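Local coordinates for isochorismatase family protein family (Burkholderia thailandensis, PDB 3TXY) that is of unknown function but belongs to the isochorismatase family, whose members are mostly hydrolases, at residues Ser6-Asn11 / Asn153-Ser158; Ile129-Ile134 / Ser142-Ala147; Glu44-Phe49 / Leu54-Val59; Ile19-Gly24 / Asp37-Thr42; Val102-His107 / Gly114-Val119. One frame throughout, in Å; residues are numbered along the deposited sequence.

Interaction 1. Residues Ser6-Asn11 / Asn153-Ser158; sequences SIPTLN and NVVVVS
Val-155 takes the largest share of this contact, its two methyls serving two different residues of the N-terminal arm. CG2 meets Leu-10 CD2 at 3.7 Å, and the two side chains cross at about a right angle. With CG1 anti to the backbone N (chi1 -179°), the other methyl is turned along the strand to Pro-8, where the gap from Val-155 CG1 to Pro-8 CB widens to 4.3 Å.

The other end of the contact is polar but not bonded across. Asn-11 ND2 lies 3.5 Å from Asn-153 ND2; two donors face each other there and the amide planes stand 51° apart. Asp-128 draws the two residues together, one carboxylate oxygen accepting from Asn-153 ND2 and the other from the backbone N of Asn-11. Lys-74 N of the second subunit bonds to Asn-153 OD1, which places this end at the dimer interface.

The arm 6-11, extended but without regular structure, thus covers the beginning of strand 153-162 on one face, just before the chain enters strand 14-19. Pro-8 and Leu-10 are wedged between that face and helix 186-194, which they meet at Ala-192, and Pro-8 also rests on strand 182-184.

Interaction 2. Residues Ile129-Ile134 / Ser142-Ala147; sequences IVLTGI and STAREA
Ile-129 and Leu-131, two residues apart on the same side of their strand, direct their side chains at a helix face made of Thr-143, Ala-144 and Ala-147. Ile-129 approaches end-on: CG1 sits between the backbone N and the carbonyl carbon (chi1 68°), and CD1 reaches Ala-147 CB at 3.6 Å. Leu-131 instead spreads its fork over the helix surface. Its CD2 lies 3.8 Å from Ala-144 CB and equally near that residue's CA, so this branch is pressed against the helix backbone, while CD1 meets Thr-143 CG2 at 4.0 Å, the two side chains crossing at a slant. A chi1 of -141°, well off a staggered value, accompanies this spread of the two methyls over Thr-143 and Ala-144.

Strand 129-134 and helix 142-147 run nearly antiparallel, at 162°, with their axes 10.1 Å apart at closest. This is the first half of a beta-alpha-beta unit, in which helix 136-149 leads on to strand 153-162.

Chemically the interface is wholly apolar. Even Thr-143 offers only its methyl, its hydroxyl being engaged by Gly-139 O and Ala-111 N. Across these two segments the contact therefore rests on van der Waals packing, Leu-131 lying over Ala-144 and Ile-129 over Ala-147.

Interaction 3. Residues Glu44-Phe49 / Leu54-Val59; sequences ELANAF and LPVIFV
Val-56 forms the apolar centre by dividing its methyls between two residues one helical turn apart. CG2 packs on Phe-49 CB at 3.7 Å, and CG1, anti to the backbone N (chi1 179°), points to Ala-46 CB at 4.1 Å. Further along the strand Phe-58 brings CZ to 4.4 Å from the same Ala-46 CB, a looser contact that extends the apolar patch towards the start of the helical segment.

Phe-49 buries more surface here than any other residue. Its ring lies at a slant to Leu-54, CD2 touching Leu-54 CB at 3.6 Å, and the same ring carbon comes to 3.9 Å from Pro-55 O. Leu-45 O, one turn back in the helix, sits in plane at the ring's edge.

Farther out the contact becomes polar. Leu-54 N donates to Phe-49 O over 3.0 Å, nearly straight at 162° but arriving from above the carbonyl plane. This single bond ties the chain after the helix back to its last turn, shortly before strand 56-61 begins.

Helix 44-49 and strand 56-59 run 145° apart, as befits the return half of a beta-alpha-beta crossover: strand 14-19 is connected, after a loop with the short helix 23-26, through helix 35-51 to strand 56-61, its parallel neighbour in the sheet. Val-14 of strand 14-19 touches both Phe-49 and Leu-54, Leu-16 meets Ala-46, and helix 186-194 adds Leu-193 against Phe-49.

Interaction 4. Residues Ile19-Gly24 / Asp37-Thr42; sequences IDLQNG and DVVAKT
Leu-21 makes every direct contact between these segments, and all are apolar or nearly so. The side chain crosses Val-38 at about a right angle, CD2 lying 3.6 Å from Val-38 CG1. CD1 meets Thr-42 tip to tip, 3.5 Å from OG1 and 3.8 Å from CG2, so the methyl lies against both branches of the threonine. Nearer the backbone, Leu-21 CB has Val-39 CG2 at 4.3 Å. The leucine thus lies against Val-38, Val-39 and Thr-42, on neighbouring turns of the helix.

The chain bends sharply at Leu-21, the central residue of an inverse gamma turn just after strand 14-19, with a weak bond from Gln-22 N to Asp-20 O. Leu-21 points at the helix, Gln-22 away from it. Asp-20 makes a salt bridge with Lys-106 and a hydrogen bond with Thr-61; the charged pair resembles the Asp and Lys of the Asp-Lys-Cys triad of related enzymes, although this chain has no cysteine.

On the helix side, Thr-42 OG1 donates to Val-38 O over 2.8 Å, tilted 32° from the carbonyl plane, while Thr-42 N bonds to the same oxygen from the opposite face at 3.0 Å. Two donors grip this carbonyl, and the hydroxyl is thereby fixed beside Leu-21 CD1; a further bond joins it to the hydroxyl of Thr-132 on strand 128-134.

Interaction 5. Residues Val102-His107 / Gly114-Val119; sequences VVVTKH and GTDLDV
Val-104 and Thr-115 are brought together by their first torsions. The valine has CG1 anti to its backbone N (chi1 170°), which lays that methyl 3.6 Å from Thr-115 CB, the side chains crossing at about a right angle. Thr-115 holds OG1 between its own N and carbonyl carbon (chi1 81°), placing CG2 against the strand, where it rests 3.5 Å from Thr-105 O and also touches Lys-106 CB. The second valine methyl, CG2, meets Asp-116 OD1 at 3.6 Å as the two side chains pass in opposite directions.

An ST turn begins helix 117-123: Leu-117 N donates to Thr-115 OG1 over 3.0 Å at 167°. Asp-116 occupies the N-cap position but makes no capping bond with its carboxylate, which is committed to water and to Gln-120. The same threonine hydroxyl is also bonded to the carbonyls of Ala-111 and Phe-112, so its rotation is well fixed.

Strand 102-106 is outermost in the sheet within this chain, and three waters bond to its outer edge. One accepts from Thr-105 N (2.9 Å) and donates to Asp-116 OD1 (2.8 Å). Another donates to both Val-103 O and Asp-116 OD2, and the third to Thr-105 O (2.6 Å) and Gly-114 O (2.6 Å). On the strand's other edge Val-102, Val-104 and Lys-106 are hydrogen-bonded to strand 56-61.

One central parallel sheet relates these contacts. Interactions 1 and 2 share adjacent strands, joined by Val-155 O to Leu-131 N at 2.7 Å; both also touch the second subunit. Interactions 3 and 5 meet in the same manner toward the edge formed by strand 102-106, Phe-58 N lying 2.8 Å from Val-102 O. Interactions 3 and 4 use successive turns of helix 35-51, and interaction 4 adjoins interaction 2 where Thr-132 O lies 2.8 Å from Ile-19 N. The main polar link between interactions 4 and 5, whose centres are about 17 Å apart, is the salt bridge from Asp-20 OD2 to Lys-106 NZ, 2.8 Å, at the C-terminal ends of the strands, where the catalytic Asp and Lys sit in related enzymes; with no cysteine in this chain, its own activity remains open.

Interaction 1. Residues Ser6-Asn11 / Asn153-Ser158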
# COMPACT_ATOMS: atom_id res chain seq x y z
N SER A 6 -8.16 -15.33 18.93
CA SER A 6 -8.85 -14.33 19.78
C SER A 6 -9.76 -13.48 18.90
O SER A 6 -9.38 -13.10 17.78
CB SER A 6 -7.84 -13.45 20.55
N ILE A 7 -10.97 -13.18 19.37
CA ILE A 7 -11.93 -12.49 18.52
C ILE A 7 -11.52 -11.01 18.40
O ILE A 7 -11.05 -10.40 19.35
CB ILE A 7 -13.42 -12.69 18.93
CG1 ILE A 7 -13.83 -11.79 20.10
CG2 ILE A 7 -13.71 -14.16 19.26
CD1 ILE A 7 -15.31 -11.84 20.42
N PRO A 8 -11.65 -10.46 17.19
CA PRO A 8 -11.27 -9.07 16.98
C PRO A 8 -12.22 -8.12 17.67
O PRO A 8 -13.37 -8.48 17.96
CB PRO A 8 -11.38 -8.92 15.46
CG PRO A 8 -12.44 -9.89 15.07
CD PRO A 8 -12.19 -11.07 15.97
N THR A 9 -11.74 -6.92 17.95
CA THR A 9 -12.59 -5.86 18.46
C THR A 9 -13.22 -5.13 17.29
O THR A 9 -12.50 -4.65 16.39
CB THR A 9 -11.79 -4.84 19.27
OG1 THR A 9 -11.13 -5.49 20.36
CG2 THR A 9 -12.73 -3.77 19.80
N LEU A 10 -14.56 -5.04 17.30
CA LEU A 10 -15.29 -4.37 16.23
C LEU A 10 -16.30 -3.38 16.79
O LEU A 10 -17.11 -3.75 17.65
CB LEU A 10 -16.05 -5.38 15.37
CG LEU A 10 -15.33 -6.27 14.37
CD1 LEU A 10 -16.38 -7.15 13.72
CD2 LEU A 10 -14.58 -5.44 13.34
N ASN A 11 -16.30 -2.16 16.25
CA ASN A 11 -17.41 -1.23 16.46
C ASN A 11 -18.65 -1.69 15.69
O ASN A 11 -18.51 -2.43 14.70
CB ASN A 11 -16.99 0.17 16.01
CG ASN A 11 -15.89 0.73 16.86
OD1 ASN A 11 -16.09 0.93 18.06
ND2 ASN A 11 -14.72 0.97 16.27
N ASN A 153 -10.64 1.27 11.13
CA ASN A 153 -10.20 0.05 11.82
C ASN A 153 -10.34 -1.10 10.83
O ASN A 153 -11.44 -1.39 10.34
CB ASN A 153 -11.03 -0.21 13.06
CG ASN A 153 -10.94 0.92 14.04
OD1 ASN A 153 -9.90 1.14 14.67
ND2 ASN A 153 -12.04 1.65 14.19
N VAL A 154 -9.21 -1.72 10.49
CA VAL A 154 -9.18 -2.78 9.48
C VAL A 154 -9.02 -4.16 10.12
O VAL A 154 -8.16 -4.36 10.98
CB VAL A 154 -8.01 -2.58 8.49
CG1 VAL A 154 -7.98 -3.71 7.45
CG2 VAL A 154 -8.06 -1.21 7.82
N VAL A 155 -9.86 -5.09 9.69
CA VAL A 155 -9.76 -6.49 10.06
C VAL A 155 -9.61 -7.29 8.77
O VAL A 155 -10.45 -7.17 7.85
CB VAL A 155 -11.00 -6.95 10.85
CG1 VAL A 155 -10.87 -8.43 11.26
CG2 VAL A 155 -11.21 -6.05 12.06
N VAL A 156 -8.57 -8.11 8.70
CA VAL A 156 -8.38 -9.01 7.56
C VAL A 156 -8.71 -10.46 7.95
O VAL A 156 -8.27 -10.95 8.99
CB VAL A 156 -6.95 -8.92 7.01
CG1 VAL A 156 -6.83 -9.75 5.74
CG2 VAL A 156 -6.62 -7.47 6.71
N VAL A 157 -9.49 -11.12 7.10
CA VAL A 157 -10.02 -12.45 7.39
C VAL A 157 -9.10 -13.50 6.80
O VAL A 157 -9.10 -13.75 5.58
CB VAL A 157 -11.46 -12.63 6.85
CG1 VAL A 157 -11.98 -14.02 7.19
CG2 VAL A 157 -12.39 -11.55 7.41
N SER A 158 -8.34 -14.16 7.68
CA SER A 158 -7.26 -15.03 7.26
C SER A 158 -7.70 -16.19 6.38
O SER A 158 -6.99 -16.57 5.42
CB SER A 158 -6.50 -15.57 8.49
OG SER A 158 -7.35 -16.26 9.36

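Interaction 2. Residues Ile129-Ile134 / Ser142-Ala147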
# COMPACT_ATOMS: atom_id res chain seq x y z
N ILE A 129 -13.71 -1.78 8.78
CA ILE A 129 -13.90 -2.65 7.61
C ILE A 129 -13.35 -4.05 7.87
O ILE A 129 -12.28 -4.22 8.46
CB ILE A 129 -13.38 -2.07 6.26
CG1 ILE A 129 -11.86 -1.95 6.20
CG2 ILE A 129 -14.02 -0.71 5.97
CD1 ILE A 129 -11.37 -1.54 4.80
N VAL A 130 -14.12 -5.04 7.43
CA VAL A 130 -13.71 -6.43 7.44
C VAL A 130 -13.42 -6.79 5.99
O VAL A 130 -14.28 -6.70 5.12
CB VAL A 130 -14.79 -7.33 8.07
CG1 VAL A 130 -14.46 -8.81 7.84
CG2 VAL A 130 -14.90 -6.99 9.56
N LEU A 131 -12.17 -7.19 5.75
CA LEU A 131 -11.63 -7.38 4.42
C LEU A 131 -11.44 -8.86 4.06
O LEU A 131 -10.86 -9.63 4.82
CB LEU A 131 -10.30 -6.64 4.35
CG LEU A 131 -9.81 -5.86 3.15
CD1 LEU A 131 -10.86 -5.09 2.35
CD2 LEU A 131 -8.72 -4.90 3.67
N THR A 132 -11.98 -9.23 2.90
CA THR A 132 -11.73 -10.52 2.29
C THR A 132 -11.30 -10.31 0.85
O THR A 132 -11.43 -9.22 0.29
CB THR A 132 -12.98 -11.43 2.32
OG1 THR A 132 -13.88 -11.09 1.25
CG2 THR A 132 -13.70 -11.32 3.63
N GLY A 133 -10.81 -11.38 0.24
CA GLY A 133 -10.59 -11.43 -1.21
C GLY A 133 -9.22 -11.89 -1.68
O GLY A 133 -8.47 -12.53 -0.95
N ILE A 134 -8.91 -11.56 -2.94
CA ILE A 134 -7.76 -12.07 -3.66
C ILE A 134 -7.08 -10.89 -4.38
O ILE A 134 -7.81 -10.05 -4.92
CB ILE A 134 -8.22 -13.10 -4.75
CG1 ILE A 134 -9.10 -14.21 -4.15
CG2 ILE A 134 -7.01 -13.66 -5.49
CD1 ILE A 134 -9.96 -14.90 -5.20
N SER A 142 -3.15 -3.54 -0.52
CA SER A 142 -3.18 -2.13 -0.92
C SER A 142 -4.41 -1.42 -0.35
O SER A 142 -4.33 -0.27 0.11
CB SER A 142 -3.15 -1.99 -2.43
OG SER A 142 -1.83 -2.17 -2.95
N THR A 143 -5.55 -2.12 -0.36
CA THR A 143 -6.77 -1.57 0.22
C THR A 143 -6.61 -1.42 1.73
O THR A 143 -7.00 -0.39 2.31
CB THR A 143 -7.98 -2.48 -0.11
OG1 THR A 143 -8.10 -2.63 -1.54
CG2 THR A 143 -9.27 -1.88 0.47
N ALA A 144 -6.02 -2.44 2.37
CA ALA A 144 -5.78 -2.45 3.81
C ALA A 144 -4.86 -1.29 4.23
O ALA A 144 -5.16 -0.54 5.17
CB ALA A 144 -5.16 -3.79 4.24
N ARG A 145 -3.74 -1.14 3.52
CA ARG A 145 -2.82 -0.05 3.78
C ARG A 145 -3.48 1.33 3.66
O ARG A 145 -3.30 2.19 4.51
CB ARG A 145 -1.65 -0.14 2.81
CG ARG A 145 -0.66 -1.22 3.20
CD ARG A 145 0.47 -1.28 2.17
NE ARG A 145 1.44 -2.33 2.46
CZ ARG A 145 2.67 -2.15 2.93
NH1 ARG A 145 3.15 -0.94 3.18
NH2 ARG A 145 3.44 -3.22 3.14
N GLU A 146 -4.24 1.54 2.59
CA GLU A 146 -4.89 2.82 2.38
C GLU A 146 -6.00 3.06 3.40
O GLU A 146 -6.20 4.18 3.83
CB GLU A 146 -5.41 2.92 0.94
CG GLU A 146 -6.00 4.28 0.63
CD GLU A 146 -5.99 4.66 -0.85
OE1 GLU A 146 -6.37 5.81 -1.13
OE2 GLU A 146 -5.63 3.84 -1.73
N ALA A 147 -6.75 2.01 3.74
CA ALA A 147 -7.86 2.14 4.71
C ALA A 147 -7.32 2.56 6.08
O ALA A 147 -7.87 3.44 6.75
CB ALA A 147 -8.61 0.83 4.81

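Interaction 3. Residues Glu44-Phe49 / Leu54-Val59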
# COMPACT_ATOMS: atom_id res chain seq x y z
N GLU A 44 -20.80 -16.38 3.34
CA GLU A 44 -21.25 -16.68 4.70
C GLU A 44 -21.16 -15.46 5.58
O GLU A 44 -22.07 -15.16 6.34
CB GLU A 44 -20.40 -17.79 5.34
CG GLU A 44 -20.60 -19.19 4.80
CD GLU A 44 -19.52 -20.15 5.30
OE1 GLU A 44 -19.10 -20.02 6.48
OE2 GLU A 44 -19.07 -21.02 4.51
N LEU A 45 -20.05 -14.74 5.50
CA LEU A 45 -19.93 -13.50 6.24
C LEU A 45 -20.96 -12.44 5.79
O LEU A 45 -21.54 -11.73 6.61
CB LEU A 45 -18.51 -12.94 6.13
CG LEU A 45 -17.46 -13.62 7.00
CD1 LEU A 45 -16.08 -13.15 6.58
CD2 LEU A 45 -17.72 -13.29 8.47
N ALA A 46 -21.14 -12.34 4.48
CA ALA A 46 -22.09 -11.40 3.88
C ALA A 46 -23.48 -11.64 4.47
O ALA A 46 -24.20 -10.71 4.82
CB ALA A 46 -22.12 -11.57 2.38
N ASN A 47 -23.84 -12.91 4.60
CA ASN A 47 -25.15 -13.24 5.22
C ASN A 47 -25.25 -12.70 6.65
O ASN A 47 -26.27 -12.12 7.03
CB ASN A 47 -25.38 -14.75 5.20
CG ASN A 47 -25.59 -15.30 3.81
OD1 ASN A 47 -25.85 -14.55 2.86
ND2 ASN A 47 -25.45 -16.61 3.66
N ALA A 48 -24.17 -12.85 7.41
CA ALA A 48 -24.11 -12.35 8.79
C ALA A 48 -24.20 -10.81 8.85
O ALA A 48 -24.87 -10.26 9.74
CB ALA A 48 -22.84 -12.85 9.46
N PHE A 49 -23.53 -10.13 7.92
CA PHE A 49 -23.64 -8.68 7.79
C PHE A 49 -25.04 -8.21 7.40
O PHE A 49 -25.62 -7.35 8.08
CB PHE A 49 -22.58 -8.14 6.82
CG PHE A 49 -21.24 -7.90 7.47
CD1 PHE A 49 -20.43 -8.97 7.84
CD2 PHE A 49 -20.81 -6.61 7.77
CE1 PHE A 49 -19.19 -8.76 8.47
CE2 PHE A 49 -19.60 -6.39 8.41
CZ PHE A 49 -18.78 -7.46 8.74
N LEU A 54 -25.96 -4.37 8.00
CA LEU A 54 -24.63 -3.80 7.84
C LEU A 54 -24.24 -3.91 6.38
O LEU A 54 -24.54 -4.91 5.76
CB LEU A 54 -23.59 -4.53 8.70
CG LEU A 54 -23.89 -4.53 10.20
CD1 LEU A 54 -23.04 -5.59 10.89
CD2 LEU A 54 -23.65 -3.14 10.79
N PRO A 55 -23.57 -2.87 5.84
CA PRO A 55 -23.29 -2.87 4.40
C PRO A 55 -22.30 -3.94 3.96
O PRO A 55 -21.32 -4.22 4.67
CB PRO A 55 -22.70 -1.47 4.13
CG PRO A 55 -22.45 -0.85 5.45
CD PRO A 55 -23.14 -1.63 6.51
N VAL A 56 -22.57 -4.49 2.78
CA VAL A 56 -21.67 -5.42 2.11
C VAL A 56 -21.22 -4.79 0.79
O VAL A 56 -22.04 -4.40 -0.04
CB VAL A 56 -22.35 -6.78 1.85
CG1 VAL A 56 -21.37 -7.71 1.11
CG2 VAL A 56 -22.80 -7.37 3.18
N ILE A 57 -19.90 -4.70 0.62
CA ILE A 57 -19.33 -3.96 -0.47
C ILE A 57 -18.47 -4.90 -1.27
O ILE A 57 -17.48 -5.43 -0.76
CB ILE A 57 -18.47 -2.77 0.00
CG1 ILE A 57 -19.31 -1.85 0.90
CG2 ILE A 57 -17.94 -2.03 -1.21
CD1 ILE A 57 -18.50 -0.73 1.52
N PHE A 58 -18.90 -5.14 -2.50
CA PHE A 58 -18.20 -6.03 -3.39
C PHE A 58 -17.43 -5.24 -4.43
O PHE A 58 -18.02 -4.47 -5.21
CB PHE A 58 -19.15 -6.97 -4.10
CG PHE A 58 -19.84 -7.95 -3.19
CD1 PHE A 58 -19.13 -8.99 -2.61
CD2 PHE A 58 -21.19 -7.85 -2.92
CE1 PHE A 58 -19.76 -9.91 -1.78
CE2 PHE A 58 -21.82 -8.76 -2.11
CZ PHE A 58 -21.10 -9.79 -1.52
N VAL A 59 -16.12 -5.49 -4.46
CA VAL A 59 -15.21 -4.78 -5.33
C VAL A 59 -14.77 -5.69 -6.49
O VAL A 59 -14.39 -6.84 -6.29
CB VAL A 59 -13.96 -4.34 -4.54
CG1 VAL A 59 -12.93 -3.66 -5.45
CG2 VAL A 59 -14.34 -3.42 -3.38

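Interaction 4. Residues Ile19-Gly24 / Asp37-Thr42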
# COMPACT_ATOMS: atom_id res chain seq x y z
N ILE A 19 -12.67 -8.20 -2.03
CA ILE A 19 -11.86 -7.74 -3.18
C ILE A 19 -11.74 -8.78 -4.28
O ILE A 19 -11.23 -9.87 -4.05
CB ILE A 19 -10.42 -7.37 -2.73
CG1 ILE A 19 -10.41 -6.35 -1.59
CG2 ILE A 19 -9.65 -6.84 -3.93
CD1 ILE A 19 -11.17 -5.07 -1.88
N ASP A 20 -12.20 -8.41 -5.49
CA ASP A 20 -11.89 -9.08 -6.77
C ASP A 20 -12.38 -10.53 -6.83
O ASP A 20 -11.75 -11.38 -7.46
CB ASP A 20 -10.40 -9.01 -7.10
CG ASP A 20 -9.95 -7.64 -7.56
OD1 ASP A 20 -10.81 -6.84 -8.00
OD2 ASP A 20 -8.75 -7.36 -7.48
N LEU A 21 -13.54 -10.80 -6.23
CA LEU A 21 -14.12 -12.14 -6.31
C LEU A 21 -14.94 -12.26 -7.60
O LEU A 21 -16.18 -12.43 -7.61
CB LEU A 21 -14.89 -12.47 -5.04
CG LEU A 21 -14.05 -12.41 -3.75
CD1 LEU A 21 -14.92 -12.76 -2.54
CD2 LEU A 21 -12.85 -13.35 -3.81
N GLN A 22 -14.18 -12.17 -8.69
CA GLN A 22 -14.69 -12.15 -10.05
C GLN A 22 -14.18 -13.36 -10.82
O GLN A 22 -13.13 -13.94 -10.49
CB GLN A 22 -14.28 -10.84 -10.74
CG GLN A 22 -12.79 -10.66 -10.99
CD GLN A 22 -12.44 -9.22 -11.29
OE1 GLN A 22 -12.60 -8.37 -10.44
NE2 GLN A 22 -12.00 -8.96 -12.50
N ASN A 23 -14.92 -13.75 -11.86
CA ASN A 23 -14.64 -14.98 -12.58
C ASN A 23 -13.17 -15.15 -12.98
O ASN A 23 -12.59 -16.23 -12.85
CB ASN A 23 -15.51 -15.06 -13.84
CG ASN A 23 -16.99 -15.16 -13.53
OD1 ASN A 23 -17.40 -15.84 -12.59
ND2 ASN A 23 -17.81 -14.50 -14.36
N GLY A 24 -12.56 -14.07 -13.47
CA GLY A 24 -11.20 -14.15 -13.99
C GLY A 24 -10.11 -14.29 -12.93
O GLY A 24 -8.97 -14.59 -13.25
N ASP A 37 -13.25 -21.39 -2.07
CA ASP A 37 -13.38 -21.29 -0.61
C ASP A 37 -13.44 -19.84 -0.16
O ASP A 37 -14.16 -19.51 0.79
CB ASP A 37 -12.21 -21.96 0.11
CG ASP A 37 -12.20 -23.47 -0.04
OD1 ASP A 37 -13.22 -24.07 -0.45
OD2 ASP A 37 -11.14 -24.06 0.25
N VAL A 38 -12.67 -18.97 -0.81
CA VAL A 38 -12.69 -17.55 -0.46
C VAL A 38 -14.07 -16.98 -0.77
O VAL A 38 -14.64 -16.24 0.02
CB VAL A 38 -11.61 -16.74 -1.21
CG1 VAL A 38 -11.79 -15.26 -0.95
CG2 VAL A 38 -10.23 -17.23 -0.81
N VAL A 39 -14.61 -17.35 -1.93
CA VAL A 39 -15.97 -16.96 -2.31
C VAL A 39 -16.99 -17.47 -1.29
O VAL A 39 -17.82 -16.71 -0.82
CB VAL A 39 -16.32 -17.45 -3.74
CG1 VAL A 39 -17.82 -17.24 -4.04
CG2 VAL A 39 -15.47 -16.73 -4.78
N ALA A 40 -16.89 -18.74 -0.92
CA ALA A 40 -17.87 -19.34 0.01
C ALA A 40 -17.84 -18.66 1.36
O ALA A 40 -18.87 -18.33 1.93
CB ALA A 40 -17.60 -20.82 0.18
N LYS A 41 -16.63 -18.45 1.87
CA LYS A 41 -16.45 -17.83 3.19
C LYS A 41 -17.00 -16.43 3.20
O LYS A 41 -17.62 -15.98 4.17
CB LYS A 41 -14.98 -17.76 3.49
CG LYS A 41 -14.66 -17.77 4.94
CD LYS A 41 -14.58 -19.21 5.41
CE LYS A 41 -15.70 -19.53 6.34
NZ LYS A 41 -15.46 -20.93 6.81
N THR A 42 -16.76 -15.71 2.10
CA THR A 42 -17.21 -14.33 1.98
C THR A 42 -18.74 -14.26 1.96
O THR A 42 -19.33 -13.41 2.62
CB THR A 42 -16.62 -13.69 0.70
OG1 THR A 42 -15.18 -13.62 0.83
CG2 THR A 42 -17.17 -12.29 0.51

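Interaction 5. Residues Val102-His107 / Gly114-Val119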
# COMPACT_ATOMS: atom_id res chain seq x y z
N VAL A 102 -23.47 -3.00 -2.28
CA VAL A 102 -22.69 -1.93 -2.87
C VAL A 102 -21.69 -2.57 -3.79
O VAL A 102 -20.99 -3.48 -3.38
CB VAL A 102 -21.99 -1.14 -1.78
CG1 VAL A 102 -21.18 0.01 -2.39
CG2 VAL A 102 -23.02 -0.63 -0.79
N VAL A 103 -21.67 -2.14 -5.06
CA VAL A 103 -20.68 -2.62 -6.04
C VAL A 103 -19.70 -1.49 -6.37
O VAL A 103 -20.12 -0.42 -6.80
CB VAL A 103 -21.34 -3.16 -7.34
CG1 VAL A 103 -20.29 -3.45 -8.41
CG2 VAL A 103 -22.16 -4.41 -7.05
N VAL A 104 -18.42 -1.74 -6.12
CA VAL A 104 -17.35 -0.78 -6.39
C VAL A 104 -16.49 -1.32 -7.51
O VAL A 104 -16.07 -2.48 -7.45
CB VAL A 104 -16.48 -0.57 -5.14
CG1 VAL A 104 -15.21 0.25 -5.49
CG2 VAL A 104 -17.31 0.06 -4.03
N THR A 105 -16.21 -0.49 -8.50
CA THR A 105 -15.40 -0.90 -9.65
C THR A 105 -14.07 -0.18 -9.63
O THR A 105 -14.03 1.05 -9.58
CB THR A 105 -16.12 -0.60 -10.97
OG1 THR A 105 -17.40 -1.22 -10.96
CG2 THR A 105 -15.32 -1.12 -12.18
N LYS A 106 -12.98 -0.93 -9.65
CA LYS A 106 -11.64 -0.33 -9.61
C LYS A 106 -10.85 -0.68 -10.87
O LYS A 106 -11.22 -1.60 -11.62
CB LYS A 106 -10.88 -0.77 -8.34
CG LYS A 106 -10.52 -2.25 -8.26
CD LYS A 106 -9.81 -2.60 -6.96
CE LYS A 106 -9.58 -4.11 -6.82
NZ LYS A 106 -8.36 -4.58 -7.55
N HIS A 107 -9.76 0.06 -11.08
CA HIS A 107 -8.91 -0.08 -12.28
C HIS A 107 -7.45 -0.30 -11.95
O HIS A 107 -6.58 -0.00 -12.78
CB HIS A 107 -9.00 1.16 -13.17
CG HIS A 107 -10.41 1.61 -13.49
ND1 HIS A 107 -11.31 0.82 -14.12
CD2 HIS A 107 -11.03 2.86 -13.31
CE1 HIS A 107 -12.47 1.51 -14.29
NE2 HIS A 107 -12.28 2.76 -13.81
N GLY A 114 -9.67 6.09 -7.69
CA GLY A 114 -10.64 6.13 -8.76
C GLY A 114 -11.98 5.49 -8.46
O GLY A 114 -12.72 5.17 -9.39
N THR A 115 -12.29 5.27 -7.19
CA THR A 115 -13.55 4.60 -6.82
C THR A 115 -14.38 5.43 -5.88
O THR A 115 -13.92 6.48 -5.39
CB THR A 115 -13.36 3.21 -6.17
OG1 THR A 115 -13.06 3.34 -4.78
CG2 THR A 115 -12.28 2.35 -6.88
N ASP A 116 -15.59 4.95 -5.62
CA ASP A 116 -16.46 5.51 -4.59
C ASP A 116 -16.43 4.77 -3.26
O ASP A 116 -17.33 4.93 -2.45
CB ASP A 116 -17.92 5.64 -5.09
CG ASP A 116 -18.59 4.31 -5.41
OD1 ASP A 116 -17.90 3.26 -5.58
OD2 ASP A 116 -19.86 4.33 -5.51
N LEU A 117 -15.40 3.96 -3.01
CA LEU A 117 -15.36 3.19 -1.76
C LEU A 117 -15.39 4.09 -0.52
O LEU A 117 -16.20 3.91 0.38
CB LEU A 117 -14.14 2.26 -1.72
CG LEU A 117 -13.96 1.42 -0.44
CD1 LEU A 117 -15.18 0.55 -0.16
CD2 LEU A 117 -12.72 0.56 -0.59
N ASP A 118 -14.51 5.07 -0.47
CA ASP A 118 -14.48 5.93 0.71
C ASP A 118 -15.79 6.71 0.86
O ASP A 118 -16.33 6.83 1.96
CB ASP A 118 -13.29 6.87 0.67
CG ASP A 118 -13.11 7.60 1.97
OD1 ASP A 118 -12.77 6.94 2.98
OD2 ASP A 118 -13.39 8.82 1.98
N VAL A 119 -16.30 7.24 -0.25
CA VAL A 119 -17.61 7.90 -0.25
C VAL A 119 -18.72 6.98 0.35
O VAL A 119 -19.55 7.42 1.18
CB VAL A 119 -17.99 8.37 -1.68
CG1 VAL A 119 -19.52 8.53 -1.82
CG2 VAL A 119 -17.28 9.67 -2.02
O HOH W 1 -20.75 2.08 -6.37
O HOH W 2 -17.17 2.20 -8.03
O HOH W 3 -13.97 3.33 -10.81